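Local structure of MAGE domain-containing protein (Xenopus laevis, 7DG2) at residues 53-56 with 57-61; 120-123 with 124-127. The protein probably serves as the MAGE-type Nse3 subunit of the Smc5/6 complex, pairing with Nse1 to bind and shape Nse4. All blocks are in the same frame, centred on the assembly; numbering follows the deposited sequence.

Contact 1 (53-56 with 57-61)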
loop_
_atom_site.group_PDB
_atom_site.type_symbol
_atom_site.label_atom_id
_atom_site.label_comp_id
_atom_site.label_asym_id
_atom_site.label_seq_id
_atom_site.Cartn_x
_atom_site.Cartn_y
_atom_site.Cartn_z
ATOM N N ARG B 53 -12.265 -21.361 4.704
ATOM C CA ARG B 53 -11.023 -21.679 4.009
ATOM C C ARG B 53 -10.278 -20.411 3.596
ATOM O O ARG B 53 -9.044 -20.385 3.610
ATOM C CB ARG B 53 -11.309 -22.567 2.798
ATOM C CG ARG B 53 -11.870 -23.945 3.174
ATOM C CD ARG B 53 -12.103 -24.809 1.936
ATOM N NE ARG B 53 -10.880 -24.921 1.151
ATOM C CZ ARG B 53 -10.797 -25.496 -0.047
ATOM N NH1 ARG B 53 -11.873 -26.029 -0.610
ATOM N NH2 ARG B 53 -9.631 -25.537 -0.681
ATOM N N ALA B 54 -11.011 -19.354 3.219
ATOM C CA ALA B 54 -10.357 -18.086 2.901
ATOM C C ALA B 54 -9.714 -17.476 4.135
ATOM O O ALA B 54 -8.599 -16.938 4.068
ATOM C CB ALA B 54 -11.367 -17.109 2.287
ATOM N N GLN B 55 -10.404 -17.547 5.277
ATOM C CA GLN B 55 -9.837 -17.052 6.520
ATOM C C GLN B 55 -8.551 -17.790 6.865
ATOM O O GLN B 55 -7.558 -17.168 7.268
ATOM C CB GLN B 55 -10.868 -17.200 7.648
ATOM C CG GLN B 55 -10.368 -16.721 9.003
ATOM C CD GLN B 55 -11.440 -16.774 10.073
ATOM O OE1 GLN B 55 -12.512 -17.330 9.858
ATOM N NE2 GLN B 55 -11.137 -16.215 11.248
ATOM N N ILE B 56 -8.539 -19.114 6.679
ATOM C CA ILE B 56 -7.341 -19.897 6.986
ATOM C C ILE B 56 -6.201 -19.515 6.052
ATOM O O ILE B 56 -5.045 -19.406 6.480
ATOM C CB ILE B 56 -7.656 -21.405 6.930
ATOM C CG1 ILE B 56 -8.638 -21.775 8.051
ATOM C CG2 ILE B 56 -6.376 -22.239 7.031
ATOM C CD1 ILE B 56 -8.234 -21.257 9.447
ATOM N N THR B 57 -6.500 -19.294 4.762
ATOM C CA THR B 57 -5.457 -18.864 3.828
ATOM C C THR B 57 -4.854 -17.528 4.256
ATOM O O THR B 57 -3.631 -17.348 4.221
ATOM C CB THR B 57 -6.021 -18.750 2.405
ATOM O OG1 THR B 57 -6.393 -20.044 1.929
ATOM C CG2 THR B 57 -4.973 -18.155 1.457
ATOM N N LEU B 58 -5.697 -16.574 4.659
ATOM C CA LEU B 58 -5.176 -15.272 5.063
ATOM C C LEU B 58 -4.317 -15.381 6.322
ATOM O O LEU B 58 -3.279 -14.716 6.431
ATOM C CB LEU B 58 -6.333 -14.292 5.268
ATOM C CG LEU B 58 -6.938 -13.769 3.965
ATOM C CD1 LEU B 58 -8.313 -13.194 4.244
ATOM C CD2 LEU B 58 -6.028 -12.719 3.376
ATOM N N GLN B 59 -4.719 -16.241 7.271
ATOM C CA GLN B 59 -3.895 -16.480 8.460
ATOM C C GLN B 59 -2.555 -17.096 8.097
ATOM O O GLN B 59 -1.505 -16.648 8.569
ATOM C CB GLN B 59 -4.618 -17.411 9.437
ATOM C CG GLN B 59 -5.837 -16.819 10.049
ATOM C CD GLN B 59 -6.538 -17.794 10.986
ATOM O OE1 GLN B 59 -6.043 -18.896 11.249
ATOM N NE2 GLN B 59 -7.690 -17.392 11.491
ATOM N N GLN B 60 -2.580 -18.160 7.292
ATOM C CA GLN B 60 -1.385 -18.966 7.063
ATOM C C GLN B 60 -0.406 -18.288 6.120
ATOM O O GLN B 60 0.814 -18.377 6.316
ATOM C CB GLN B 60 -1.782 -20.334 6.515
ATOM C CG GLN B 60 -2.534 -21.173 7.531
ATOM C CD GLN B 60 -2.803 -22.593 7.059
ATOM O OE1 GLN B 60 -2.649 -22.909 5.878
ATOM N NE2 GLN B 60 -3.209 -23.458 7.986
ATOM N N VAL B 61 -0.913 -17.632 5.081
ATOM C CA VAL B 61 -0.019 -17.061 4.071
ATOM C C VAL B 61 0.399 -15.643 4.429
ATOM O O VAL B 61 1.565 -15.275 4.260
ATOM C CB VAL B 61 -0.687 -17.119 2.687
ATOM C CG1 VAL B 61 0.225 -16.515 1.632
ATOM C CG2 VAL B 61 -1.052 -18.568 2.339
#
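Thr57 N donates to Arg53 O and Leu58 N to Ala54 O, each at 3.0 Å, and Gln59 and Gln60 repeat the i to i+4 pattern with Gln55 and Ile56, so residues 53-61 form one unbroken run of helix. A wider pi-type turn appears at 58-61, near the end of helix 47-62. Thr57 is beta-branched yet fits: with OG1 beside its own backbone N (chi1 -66°), the hydroxyl lies 3.2 Å from Arg53 O, the carbonyl its amide already uses.

Side chains three and four residues apart touch, as is characteristic of a single helix. Glutamines have the length for this, and Gln60 is the one exposed to solvent. Gln55 and Gln59 bring their NE2 atoms to 3.7 Å, with amide planes 85° apart; both are donor nitrogens, so the approach is a van der Waals one. Ile56 touches two amides, one with each branch: CD1 reaches Gln59 OE1 at 3.7 Å, while CG2, anti to the backbone N, lies 3.5 Å from Gln60 NE2.

Ala54 and Leu58 are buried against Val16 and Leu20 of helix 6-23; the small alanine probably lets that helix come near. On strand 64-70, Leu58 touches Phe64, Gln55 Leu66 and Gln59 Gln65. Thr57 packs on Leu60 of the neighbouring Nse1 chain, and Gln60 O accepts a hydrogen bond from Gln9 of that chain.

Contact 2 (120-123 with 124-127)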
loop_
_atom_site.group_PDB
_atom_site.type_symbol
_atom_site.label_atom_id
_atom_site.label_comp_id
_atom_site.label_asym_id
_atom_site.label_seq_id
_atom_site.Cartn_x
_atom_site.Cartn_y
_atom_site.Cartn_z
ATOM N N ALA B 120 -13.547 20.156 21.488
ATOM C CA ALA B 120 -12.332 19.840 22.229
ATOM C C ALA B 120 -11.260 19.250 21.323
ATOM O O ALA B 120 -10.071 19.507 21.524
ATOM C CB ALA B 120 -12.651 18.881 23.373
ATOM N N ILE B 121 -11.660 18.465 20.324
ATOM C CA ILE B 121 -10.683 17.863 19.425
ATOM C C ILE B 121 -10.021 18.931 18.556
ATOM O O ILE B 121 -8.794 18.958 18.408
ATOM C CB ILE B 121 -11.346 16.750 18.592
ATOM C CG1 ILE B 121 -11.557 15.527 19.487
ATOM C CG2 ILE B 121 -10.524 16.433 17.345
ATOM C CD1 ILE B 121 -12.076 14.317 18.782
ATOM N N TRP B 122 -10.811 19.841 17.973
ATOM C CA TRP B 122 -10.179 20.874 17.156
ATOM C C TRP B 122 -9.364 21.845 18.000
ATOM O O TRP B 122 -8.349 22.366 17.533
ATOM C CB TRP B 122 -11.223 21.622 16.327
ATOM C CG TRP B 122 -11.872 20.736 15.332
ATOM C CD1 TRP B 122 -13.199 20.420 15.261
ATOM C CD2 TRP B 122 -11.226 20.002 14.281
ATOM N NE1 TRP B 122 -13.422 19.551 14.220
ATOM C CE2 TRP B 122 -12.228 19.278 13.603
ATOM C CE3 TRP B 122 -9.901 19.895 13.841
ATOM C CZ2 TRP B 122 -11.952 18.462 12.505
ATOM C CZ3 TRP B 122 -9.626 19.075 12.746
ATOM C CH2 TRP B 122 -10.649 18.367 12.097
ATOM N N GLU B 123 -9.777 22.084 19.244
ATOM C CA GLU B 123 -9.004 22.949 20.128
ATOM C C GLU B 123 -7.615 22.367 20.375
ATOM O O GLU B 123 -6.600 23.067 20.259
ATOM C CB GLU B 123 -9.775 23.139 21.433
ATOM C CG GLU B 123 -9.033 23.840 22.547
ATOM C CD GLU B 123 -9.916 24.032 23.769
ATOM O OE1 GLU B 123 -10.070 25.189 24.218
ATOM O OE2 GLU B 123 -10.477 23.028 24.266
ATOM N N MET B 124 -7.555 21.071 20.692
ATOM C CA MET B 124 -6.274 20.386 20.832
ATOM C C MET B 124 -5.473 20.441 19.535
ATOM O O MET B 124 -4.298 20.823 19.533
ATOM C CB MET B 124 -6.499 18.929 21.260
ATOM C CG MET B 124 -5.219 18.084 21.324
ATOM S SD MET B 124 -5.498 16.365 21.835
ATOM C CE MET B 124 -6.409 15.758 20.413
ATOM N N LEU B 125 -6.094 20.061 18.416
ATOM C CA LEU B 125 -5.351 19.975 17.161
ATOM C C LEU B 125 -4.833 21.335 16.705
ATOM O O LEU B 125 -3.828 21.403 15.986
ATOM C CB LEU B 125 -6.215 19.343 16.075
ATOM C CG LEU B 125 -6.568 17.873 16.304
ATOM C CD1 LEU B 125 -7.232 17.288 15.080
ATOM C CD2 LEU B 125 -5.318 17.072 16.676
ATOM N N ARG B 126 -5.489 22.428 17.104
ATOM C CA ARG B 126 -4.985 23.747 16.723
ATOM C C ARG B 126 -3.573 23.972 17.249
ATOM O O ARG B 126 -2.738 24.589 16.572
ATOM C CB ARG B 126 -5.920 24.847 17.228
ATOM C CG ARG B 126 -5.438 26.265 16.906
ATOM C CD ARG B 126 -6.482 27.316 17.284
ATOM N NE ARG B 126 -7.213 27.817 16.120
ATOM C CZ ARG B 126 -8.288 28.600 16.189
ATOM N NH1 ARG B 126 -8.771 28.972 17.368
ATOM N NH2 ARG B 126 -8.887 29.008 15.076
ATOM N N ARG B 127 -3.281 23.469 18.454
ATOM C CA ARG B 127 -1.934 23.596 19.001
ATOM C C ARG B 127 -0.921 22.759 18.229
ATOM O O ARG B 127 0.285 23.006 18.337
ATOM C CB ARG B 127 -1.930 23.215 20.482
ATOM C CG ARG B 127 -2.776 24.150 21.338
ATOM C CD ARG B 127 -2.527 23.954 22.827
ATOM N NE ARG B 127 -2.975 22.648 23.302
ATOM C CZ ARG B 127 -4.241 22.345 23.575
ATOM N NH1 ARG B 127 -4.560 21.129 24.002
ATOM N NH2 ARG B 127 -5.195 23.260 23.425
#
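Backbone hydrogen bonds join the two segments within helix 118-127: Met124 N to Ala120 O, Leu125 N to Ile121 O at 2.9 Å, and Arg126 N to Trp122 O, the last more bent at 142°.

Apolar contacts gather on Leu125. Its CD1 lies 3.8 Å from Trp122 CZ3, meeting the indole obliquely, and 4.1 Å from Ile121 CG2, so one methyl bridges two side chains of the preceding turn. The indole suits a boundary position, since NE1 bonds to Glu118 while the ring packs on Val142 and Val146 of helix 142-152. Ile121 and the flexible Met124 turn to Leu108 of helix 94-111.

Among charged groups, Glu123 and Arg127 run alongside each other, but OE1 and NH2 stay 5.3 Å apart. Bends at chi3 (-66°) and chi4 (-79°) bring Arg127 NH2 obliquely to 3.5 Å from Glu123 O, without a hydrogen bond. Replacing Arg127 by an alanine would remove the NE and NH1 donors and probably leave Thr13 OG1 and Pro9 O of the neighbouring Nse4 chain without these mates. The chemistry thus gives this amphipathic helix an apolar side and an end where Met124, packed on Thr13, and Arg127 both meet Nse4.

How the contacts relate
Contact 1 comes first along the chain, on helix 47-62, and contact 2 follows on helix 118-127. Their centres are about 42 Å apart, their nearest atoms about 31 Å, and they lie on opposite sides of the chain's centre. Both fall within the MAGE homology domain, but strands 64-70 and 75-80 follow the first helix and form a sheet with the earlier strand 30-31, whereas strand 116-117 leads into the second and pairs with 169-173 in another. Two such three-stranded sheets with helices are consistent with the winged-helix architecture of MAGE domains. A few residues of 53-61 meet Nse1, and Met124 and Arg127 meet Nse4, so one chain can hold two partners at well-separated places.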